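Local coordinates for protein cysteine hydrolase (Vibrio cholerae, PDB 6V98) that acts as a type VI secretion system effector, probably a cysteine hydrolase of the papain-like peptidase clan, at residues D4-P9 and G115-G120; V47-G52 and K121-A126; G55-Y60 and V81-I86. All coordinates share one frame; numbering follows the deposited sequence.

The three contacts illustrate how one antiparallel sheet changes its chemistry with position. Contact 1 pairs two inner strands and is buried, with backbone hydrogen bonds along most of its length and a stacked arginine near one end. Contact 2, also buried, packs the first turn of helix 123-134 against strand 44-50, the other neighbour of strand 5-12, and relies on apolar side chains and rings. Contact 3 lies nearer the surface, where a segment without regular structure joins strand 57-63 through two direct hydrogen bonds and ordered water. D5 of contact 1 ties both segments of contact 2 together, while contacts 2 and 3 meet where strands 44-50 and 57-63 pair.

Contact 1 (D4-P9 and G115-G120); sequences DDFLIP and GVVLRG
R119 lays its guanidinium flat on one face of the F6 ring. The two side chains run side by side in the same direction, their planes 7° apart, and CZ of R119 stands 3.7 Å from the F6 ring centroid, a stack and a cation-pi contact at once. Bends at chi2 (-64°) and chi3 (-63°) curl the arginine back over the ring. They also turn its edge to the partner backbone: NE of R119 donates to O of D5 at 3.0 Å and NH2 of R119 to O of D4 at 2.9 Å. Both oxygens lie close to the guanidinium plane, so bonds at the edge and a ring on the face together limit its rotation.

F6 and R119 face each other as a non-hydrogen-bonded pair in the antiparallel sheet, where strands 5-12 and 113-120 are neighbours, with both side chains on the same face. The next pair, L7 and L118, is hydrogen-bonded, N of L7 and O of L118 lying 2.9 Å apart. L7 and L118 belong to the other face, where the P9 ring crosses V116 and L118 at about right angles, CD of P9 reaching CG2 of V116 at 3.7 Å. Over L7 and P9 lies helix 154-162, which closely follows the dimethylarsinoyl-modified C152. Helix 176-184, whose calcium ligand Q184 also bonds through NE2 to O of G115, packs on V116 and L118.

Contact 2 (V47-G52 and K121-A126); sequences VILING and KFFSEA
The ring of F123 carries N51 over one face. CB of N51 stands 3.7 Å above the ring plane, displaced toward the rim, in a CH-pi contact, and ND2 of the same residue lies over that face as well, 3.7 Å from CD2 of F123. The N51 amide is inclined to the ring by 53°, so the two groups cross and do not stack. L49 meets F123 obliquely, its CG 3.7 Å from CD1 of F123. The F122 ring is used differently: CD1 of L49 approaches its edge, near the ring plane, at 4.0 Å from CE1.

L49 thus forks between three partners. Its CG is anti to the backbone N (chi1 169°), which carries the branch toward the helix, where CD1 of L49 also touches CB of A126 at 3.7 Å. F123 likewise extends with CG anti to its own N (chi1 179°), taking the ring across the end of strand 44-50 as far as the backbone N of N51. The arrangement joins the start of helix 123-134 to the sheet. F122 occupies the N-cap position, and its O accepts from N of A126 at 2.8 Å in the first helical turn.

Polar fastening comes from a third element, strand 5-12. The carboxylate of D5 accepts from N of F122 and N of F123 through OD2, and from N of G52 through OD1, while OD1 of N51 turns to the backbone N of E53 and T54. The two segments share no hydrogen bond of their own. Direct contact is van der Waals and aromatic, with the N51 amide and backbone lying against the F123 ring, and the D5 carboxylate, probably further stabilised by the positive end of the helix dipole, bonds to both segments at once.

Contact 3 (G55-Y60 and V81-I86); sequences GVTRYY and VSNVTI
The carbonyl oxygen of G55 is held by two donors: N of V84, across the contact, at 3.2 Å and OG1 of T57 at 2.9 Å. The amide comes in only slightly tilted from the carbonyl plane, whereas the hydroxyl stands above it. A chi1 of -57° places OG1 of T57 beside its backbone N and so turns it back to G55, leaving CG2 to face CG2 of V81 at 3.7 Å, with the two side chains crossing at about a right angle.

N83, next to V84, adds a second bond. Its OD1 takes the N-H of T57 at 2.9 Å, with the donor above the amide plane. Beyond it, a water accepts from N of V81 and lies within hydrogen-bonding distance of O of T57, and CB of Y59 packs on CG1 of V81. G55 has a positive phi (79°) that suits glycine, with O of V84 close to where a side chain would begin; CG1 of I86 lies 3.8 Å from its CA.

Segment 81-86 runs roughly antiparallel to strand 57-63 (end-to-end directions 151° apart), just past strand 75-78, and its S82, V81 and V84 also touch helix 93-107. One backbone bond, one side-chain bond and a nearby water take the place of regular strand pairing here, while O of S82, buried beside CB of T57, has no polar partner and probably carries an energetic cost.

Contact 1 (D4-P9 and G115-G120)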
loop_
_atom_site.group_PDB
_atom_site.type_symbol
_atom_site.label_atom_id
_atom_site.label_comp_id
_atom_site.label_asym_id
_atom_site.label_seq_id
_atom_site.Cartn_x
_atom_site.Cartn_y
_atom_site.Cartn_z
ATOM N N ASP A 4 4.670 -3.280 -17.967
ATOM C CA ASP A 4 5.156 -3.321 -16.591
ATOM C C ASP A 4 3.999 -3.422 -15.599
ATOM O O ASP A 4 2.921 -2.863 -15.802
ATOM C CB ASP A 4 5.973 -2.066 -16.272
ATOM C CG ASP A 4 7.446 -2.219 -16.607
ATOM O OD1 ASP A 4 7.886 -3.352 -16.857
ATOM O OD2 ASP A 4 8.158 -1.199 -16.621
ATOM N N ASP A 5 4.243 -4.134 -14.498
ATOM C CA ASP A 5 3.290 -4.174 -13.407
ATOM C C ASP A 5 3.275 -2.833 -12.677
ATOM O O ASP A 5 4.108 -1.951 -12.921
ATOM C CB ASP A 5 3.640 -5.307 -12.446
ATOM C CG ASP A 5 3.738 -6.647 -13.153
ATOM O OD1 ASP A 5 2.795 -6.998 -13.906
ATOM O OD2 ASP A 5 4.756 -7.340 -12.968
ATOM N N PHE A 6 2.323 -2.698 -11.756
ATOM C CA PHE A 6 2.144 -1.494 -10.960
ATOM C C PHE A 6 2.223 -1.851 -9.485
ATOM O O PHE A 6 1.625 -2.840 -9.049
ATOM C CB PHE A 6 0.778 -0.822 -11.199
ATOM C CG PHE A 6 0.490 -0.455 -12.636
ATOM C CD1 PHE A 6 0.146 -1.426 -13.558
ATOM C CD2 PHE A 6 0.505 0.875 -13.040
ATOM C CE1 PHE A 6 -0.158 -1.076 -14.886
ATOM C CE2 PHE A 6 0.209 1.234 -14.363
ATOM C CZ PHE A 6 -0.116 0.254 -15.278
ATOM N N LEU A 7 2.958 -1.042 -8.727
ATOM C CA LEU A 7 2.925 -1.072 -7.265
ATOM C C LEU A 7 2.608 0.344 -6.800
ATOM O O LEU A 7 3.345 1.285 -7.120
ATOM C CB LEU A 7 4.252 -1.567 -6.668
ATOM C CG LEU A 7 4.160 -2.016 -5.204
ATOM C CD1 LEU A 7 3.430 -3.361 -5.120
ATOM C CD2 LEU A 7 5.547 -2.119 -4.557
ATOM N N ILE A 8 1.502 0.497 -6.079
ATOM C CA ILE A 8 1.014 1.810 -5.675
ATOM C C ILE A 8 0.942 1.847 -4.156
ATOM O O ILE A 8 -0.105 1.506 -3.577
ATOM C CB ILE A 8 -0.354 2.121 -6.304
ATOM C CG1 ILE A 8 -0.294 1.914 -7.817
ATOM C CG2 ILE A 8 -0.794 3.541 -5.967
ATOM C CD1 ILE A 8 -1.620 2.170 -8.508
ATOM N N PRO A 9 2.032 2.200 -3.479
ATOM C CA PRO A 9 1.940 2.546 -2.060
ATOM C C PRO A 9 0.911 3.647 -1.890
ATOM O O PRO A 9 0.904 4.626 -2.640
ATOM C CB PRO A 9 3.357 3.031 -1.718
ATOM C CG PRO A 9 4.256 2.374 -2.761
ATOM C CD PRO A 9 3.399 2.347 -4.010
ATOM N N GLY A 115 -0.252 8.883 -2.776
ATOM C CA GLY A 115 0.413 7.687 -3.252
ATOM C C GLY A 115 1.545 7.996 -4.215
ATOM O O GLY A 115 1.767 9.144 -4.607
ATOM N N VAL A 116 2.281 6.944 -4.563
ATOM C CA VAL A 116 3.228 6.968 -5.672
ATOM C C VAL A 116 2.917 5.779 -6.561
ATOM O O VAL A 116 2.398 4.758 -6.099
ATOM C CB VAL A 116 4.707 6.927 -5.211
ATOM C CG1 VAL A 116 5.052 8.191 -4.447
ATOM C CG2 VAL A 116 4.990 5.659 -4.366
ATOM N N VAL A 117 3.258 5.900 -7.840
ATOM C CA VAL A 117 3.012 4.840 -8.808
ATOM C C VAL A 117 4.361 4.325 -9.280
ATOM O O VAL A 117 5.119 5.047 -9.938
ATOM C CB VAL A 117 2.158 5.328 -9.984
ATOM C CG1 VAL A 117 1.899 4.193 -10.937
ATOM C CG2 VAL A 117 0.833 5.927 -9.466
ATOM N N LEU A 118 4.658 3.070 -8.958
ATOM C CA LEU A 118 5.930 2.442 -9.278
ATOM C C LEU A 118 5.699 1.370 -10.327
ATOM O O LEU A 118 4.655 0.717 -10.337
ATOM C CB LEU A 118 6.553 1.802 -8.033
ATOM C CG LEU A 118 6.565 2.645 -6.766
ATOM C CD1 LEU A 118 7.093 1.828 -5.619
ATOM C CD2 LEU A 118 7.386 3.914 -6.986
ATOM N N ARG A 119 6.688 1.172 -11.193
ATOM C CA ARG A 119 6.540 0.254 -12.315
ATOM C C ARG A 119 7.718 -0.706 -12.402
ATOM O O ARG A 119 8.868 -0.322 -12.171
ATOM C CB ARG A 119 6.414 1.024 -13.645
ATOM C CG ARG A 119 5.242 2.005 -13.697
ATOM C CD ARG A 119 3.882 1.319 -13.594
ATOM N NE ARG A 119 3.598 0.403 -14.701
ATOM C CZ ARG A 119 3.227 0.790 -15.922
ATOM N NH1 ARG A 119 3.109 2.077 -16.212
ATOM N NH2 ARG A 119 2.977 -0.112 -16.860
ATOM N N GLY A 120 7.431 -1.933 -12.810
ATOM C CA GLY A 120 8.470 -2.918 -13.031
ATOM C C GLY A 120 7.834 -4.263 -13.296
ATOM O O GLY A 120 6.608 -4.403 -13.316
HETATM O O HOH W 1 10.137 0.069 -15.305
#

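Contact 2 (V47-G52 and K121-A126)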
loop_
_atom_site.group_PDB
_atom_site.type_symbol
_atom_site.label_atom_id
_atom_site.label_comp_id
_atom_site.label_asym_id
_atom_site.label_seq_id
_atom_site.Cartn_x
_atom_site.Cartn_y
_atom_site.Cartn_z
ATOM N N VAL A 47 -0.810 -0.971 0.259
ATOM C CA VAL A 47 -0.212 -1.036 -1.073
ATOM C C VAL A 47 -1.167 -1.738 -2.031
ATOM O O VAL A 47 -1.732 -2.787 -1.713
ATOM C CB VAL A 47 1.177 -1.720 -1.053
ATOM C CG1 VAL A 47 1.103 -3.153 -0.519
ATOM C CG2 VAL A 47 1.839 -1.649 -2.437
ATOM N N ILE A 48 -1.352 -1.141 -3.201
ATOM C CA ILE A 48 -2.081 -1.756 -4.297
ATOM C C ILE A 48 -1.081 -2.400 -5.236
ATOM O O ILE A 48 -0.070 -1.786 -5.593
ATOM C CB ILE A 48 -2.922 -0.714 -5.053
ATOM C CG1 ILE A 48 -3.926 -0.071 -4.100
ATOM C CG2 ILE A 48 -3.621 -1.382 -6.231
ATOM C CD1 ILE A 48 -4.710 1.108 -4.723
ATOM N N LEU A 49 -1.378 -3.621 -5.670
ATOM C CA LEU A 49 -0.528 -4.359 -6.596
ATOM C C LEU A 49 -1.347 -4.728 -7.824
ATOM O O LEU A 49 -2.407 -5.343 -7.696
ATOM C CB LEU A 49 0.027 -5.625 -5.929
ATOM C CG LEU A 49 0.717 -6.609 -6.875
ATOM C CD1 LEU A 49 2.046 -6.049 -7.322
ATOM C CD2 LEU A 49 0.913 -7.956 -6.199
ATOM N N ILE A 50 -0.864 -4.364 -9.011
ATOM C CA ILE A 50 -1.614 -4.593 -10.245
ATOM C C ILE A 50 -0.759 -5.341 -11.259
ATOM O O ILE A 50 0.378 -4.941 -11.536
ATOM C CB ILE A 50 -2.115 -3.279 -10.863
ATOM C CG1 ILE A 50 -3.014 -2.551 -9.870
ATOM C CG2 ILE A 50 -2.873 -3.583 -12.163
ATOM C CD1 ILE A 50 -3.286 -1.114 -10.250
ATOM N N ASN A 51 -1.318 -6.420 -11.813
ATOM C CA ASN A 51 -0.733 -7.111 -12.958
ATOM C C ASN A 51 -0.866 -6.248 -14.209
ATOM O O ASN A 51 -1.983 -5.950 -14.646
ATOM C CB ASN A 51 -1.431 -8.452 -13.176
ATOM C CG ASN A 51 -0.719 -9.317 -14.205
ATOM O OD1 ASN A 51 -0.528 -8.906 -15.346
ATOM N ND2 ASN A 51 -0.297 -10.509 -13.793
ATOM N N GLY A 52 0.273 -5.859 -14.791
ATOM C CA GLY A 52 0.254 -4.974 -15.947
ATOM C C GLY A 52 -0.291 -5.596 -17.217
ATOM O O GLY A 52 -0.657 -4.862 -18.144
ATOM N N LYS A 121 8.692 -5.261 -13.512
ATOM C CA LYS A 121 8.232 -6.637 -13.701
ATOM C C LYS A 121 8.379 -7.345 -12.364
ATOM O O LYS A 121 9.477 -7.773 -12.001
ATOM C CB LYS A 121 9.022 -7.341 -14.801
ATOM C CG LYS A 121 8.870 -6.702 -16.178
ATOM C CD LYS A 121 7.442 -6.855 -16.689
ATOM C CE LYS A 121 7.242 -6.212 -18.053
ATOM N NZ LYS A 121 8.493 -5.695 -18.664
ATOM N N PHE A 122 7.277 -7.461 -11.615
ATOM C CA PHE A 122 7.401 -8.022 -10.277
ATOM C C PHE A 122 6.116 -8.605 -9.704
ATOM O O PHE A 122 6.081 -8.918 -8.512
ATOM C CB PHE A 122 7.931 -6.956 -9.309
ATOM C CG PHE A 122 7.208 -5.651 -9.394
ATOM C CD1 PHE A 122 5.852 -5.567 -9.096
ATOM C CD2 PHE A 122 7.874 -4.505 -9.771
ATOM C CE1 PHE A 122 5.172 -4.366 -9.194
ATOM C CE2 PHE A 122 7.195 -3.295 -9.867
ATOM C CZ PHE A 122 5.849 -3.226 -9.567
ATOM N N PHE A 123 5.056 -8.750 -10.512
ATOM C CA PHE A 123 3.766 -9.116 -9.933
ATOM C C PHE A 123 3.846 -10.417 -9.138
ATOM O O PHE A 123 3.400 -10.473 -7.986
ATOM C CB PHE A 123 2.683 -9.228 -11.005
ATOM C CG PHE A 123 1.344 -9.620 -10.441
ATOM C CD1 PHE A 123 0.461 -8.654 -9.975
ATOM C CD2 PHE A 123 0.985 -10.952 -10.333
ATOM C CE1 PHE A 123 -0.767 -9.013 -9.435
ATOM C CE2 PHE A 123 -0.238 -11.312 -9.793
ATOM C CZ PHE A 123 -1.109 -10.342 -9.345
ATOM N N SER A 124 4.366 -11.489 -9.742
ATOM C CA SER A 124 4.353 -12.767 -9.030
ATOM C C SER A 124 5.264 -12.727 -7.808
ATOM O O SER A 124 4.939 -13.309 -6.765
ATOM C CB SER A 124 4.751 -13.914 -9.963
ATOM O OG SER A 124 6.120 -13.854 -10.309
ATOM N N GLU A 125 6.394 -12.024 -7.904
ATOM C CA GLU A 125 7.285 -11.915 -6.753
ATOM C C GLU A 125 6.652 -11.105 -5.628
ATOM O O GLU A 125 6.808 -11.441 -4.447
ATOM C CB GLU A 125 8.604 -11.286 -7.172
ATOM C CG GLU A 125 9.442 -12.156 -8.105
ATOM C CD GLU A 125 9.103 -11.980 -9.573
ATOM O OE1 GLU A 125 9.787 -12.616 -10.404
ATOM O OE2 GLU A 125 8.161 -11.219 -9.895
ATOM N N ALA A 126 5.966 -10.013 -5.973
ATOM C CA ALA A 126 5.306 -9.209 -4.947
ATOM C C ALA A 126 4.170 -9.983 -4.296
ATOM O O ALA A 126 4.004 -9.950 -3.067
ATOM C CB ALA A 126 4.777 -7.910 -5.556
#

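Contact 3 (G55-Y60 and V81-I86)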
loop_
_atom_site.group_PDB
_atom_site.type_symbol
_atom_site.label_atom_id
_atom_site.label_comp_id
_atom_site.label_asym_id
_atom_site.label_seq_id
_atom_site.Cartn_x
_atom_site.Cartn_y
_atom_site.Cartn_z
ATOM N N GLY A 55 -4.552 -6.670 -15.424
ATOM C CA GLY A 55 -5.299 -5.786 -14.563
ATOM C C GLY A 55 -5.752 -6.405 -13.259
ATOM O O GLY A 55 -6.456 -5.736 -12.488
ATOM N N VAL A 56 -5.390 -7.663 -12.995
ATOM C CA VAL A 56 -5.697 -8.276 -11.708
ATOM C C VAL A 56 -5.043 -7.464 -10.599
ATOM O O VAL A 56 -3.846 -7.153 -10.662
ATOM C CB VAL A 56 -5.223 -9.740 -11.685
ATOM C CG1 VAL A 56 -5.372 -10.325 -10.293
ATOM C CG2 VAL A 56 -5.999 -10.580 -12.706
ATOM N N THR A 57 -5.829 -7.134 -9.567
ATOM C CA THR A 57 -5.466 -6.177 -8.528
ATOM C C THR A 57 -5.545 -6.826 -7.147
ATOM O O THR A 57 -6.490 -7.560 -6.851
ATOM C CB THR A 57 -6.404 -4.950 -8.589
ATOM O OG1 THR A 57 -6.337 -4.371 -9.897
ATOM C CG2 THR A 57 -6.010 -3.885 -7.582
ATOM N N ARG A 58 -4.552 -6.545 -6.305
ATOM C CA ARG A 58 -4.524 -6.964 -4.908
ATOM C C ARG A 58 -4.275 -5.756 -4.017
ATOM O O ARG A 58 -3.639 -4.784 -4.421
ATOM C CB ARG A 58 -3.416 -8.001 -4.633
ATOM C CG ARG A 58 -3.414 -9.172 -5.586
ATOM C CD ARG A 58 -4.605 -10.054 -5.308
ATOM N NE ARG A 58 -4.547 -11.289 -6.077
ATOM C CZ ARG A 58 -5.486 -11.681 -6.933
ATOM N NH1 ARG A 58 -6.567 -10.931 -7.143
ATOM N NH2 ARG A 58 -5.341 -12.829 -7.584
ATOM N N TYR A 59 -4.736 -5.845 -2.772
ATOM C CA TYR A 59 -4.444 -4.824 -1.776
ATOM C C TYR A 59 -4.037 -5.505 -0.479
ATOM O O TYR A 59 -4.721 -6.424 -0.016
ATOM C CB TYR A 59 -5.647 -3.890 -1.548
ATOM C CG TYR A 59 -5.392 -2.875 -0.456
ATOM C CD1 TYR A 59 -5.753 -3.144 0.863
ATOM C CD2 TYR A 59 -4.759 -1.668 -0.732
ATOM C CE1 TYR A 59 -5.495 -2.231 1.879
ATOM C CE2 TYR A 59 -4.485 -0.756 0.278
ATOM C CZ TYR A 59 -4.855 -1.042 1.572
ATOM O OH TYR A 59 -4.612 -0.140 2.578
ATOM N N TYR A 60 -2.905 -5.070 0.086
ATOM C CA TYR A 60 -2.389 -5.581 1.345
ATOM C C TYR A 60 -2.014 -4.424 2.252
ATOM O O TYR A 60 -1.652 -3.338 1.786
ATOM C CB TYR A 60 -1.144 -6.459 1.130
ATOM C CG TYR A 60 -1.429 -7.861 0.653
ATOM C CD1 TYR A 60 -1.713 -8.134 -0.689
ATOM C CD2 TYR A 60 -1.400 -8.920 1.548
ATOM C CE1 TYR A 60 -1.963 -9.447 -1.113
ATOM C CE2 TYR A 60 -1.641 -10.221 1.144
ATOM C CZ TYR A 60 -1.922 -10.488 -0.175
ATOM O OH TYR A 60 -2.161 -11.800 -0.526
ATOM N N VAL A 81 -10.452 -6.206 -3.528
ATOM C CA VAL A 81 -10.806 -5.000 -4.271
ATOM C C VAL A 81 -11.139 -5.384 -5.707
ATOM O O VAL A 81 -10.849 -6.491 -6.169
ATOM C CB VAL A 81 -9.693 -3.928 -4.259
ATOM C CG1 VAL A 81 -9.496 -3.363 -2.849
ATOM C CG2 VAL A 81 -8.385 -4.496 -4.808
ATOM N N SER A 82 -11.771 -4.452 -6.413
ATOM C CA SER A 82 -12.047 -4.667 -7.824
ATOM C C SER A 82 -10.746 -4.695 -8.615
ATOM O O SER A 82 -9.738 -4.109 -8.215
ATOM C CB SER A 82 -12.968 -3.570 -8.370
ATOM O OG SER A 82 -14.204 -3.535 -7.669
ATOM N N ASN A 83 -10.773 -5.387 -9.749
ATOM C CA ASN A 83 -9.673 -5.279 -10.692
ATOM C C ASN A 83 -9.802 -3.992 -11.496
ATOM O O ASN A 83 -10.895 -3.439 -11.661
ATOM C CB ASN A 83 -9.646 -6.477 -11.634
ATOM C CG ASN A 83 -9.352 -7.765 -10.901
ATOM O OD1 ASN A 83 -8.653 -7.761 -9.895
ATOM N ND2 ASN A 83 -9.890 -8.868 -11.398
ATOM N N VAL A 84 -8.675 -3.520 -12.008
ATOM C CA VAL A 84 -8.659 -2.350 -12.864
ATOM C C VAL A 84 -8.688 -2.797 -14.322
ATOM O O VAL A 84 -8.488 -3.965 -14.645
ATOM C CB VAL A 84 -7.437 -1.443 -12.585
ATOM C CG1 VAL A 84 -7.451 -0.967 -11.140
ATOM C CG2 VAL A 84 -6.127 -2.174 -12.904
ATOM N N THR A 85 -8.936 -1.849 -15.216
ATOM C CA THR A 85 -8.880 -2.075 -16.652
ATOM C C THR A 85 -7.618 -1.435 -17.202
ATOM O O THR A 85 -7.349 -0.260 -16.935
ATOM C CB THR A 85 -10.104 -1.494 -17.351
ATOM O OG1 THR A 85 -11.285 -2.056 -16.763
ATOM C CG2 THR A 85 -10.059 -1.815 -18.843
ATOM N N ILE A 86 -6.839 -2.211 -17.943
ATOM C CA ILE A 86 -5.654 -1.708 -18.614
ATOM C C ILE A 86 -6.015 -1.487 -20.073
ATOM O O ILE A 86 -6.575 -2.378 -20.722
ATOM C CB ILE A 86 -4.470 -2.680 -18.491
ATOM C CG1 ILE A 86 -4.255 -3.140 -17.047
ATOM C CG2 ILE A 86 -3.211 -2.016 -19.037
ATOM C CD1 ILE A 86 -3.849 -2.045 -16.103
HETATM O O HOH W 2 -8.476 -8.207 -4.682
HETATM O O HOH W 3 -8.818 -11.402 -9.238
#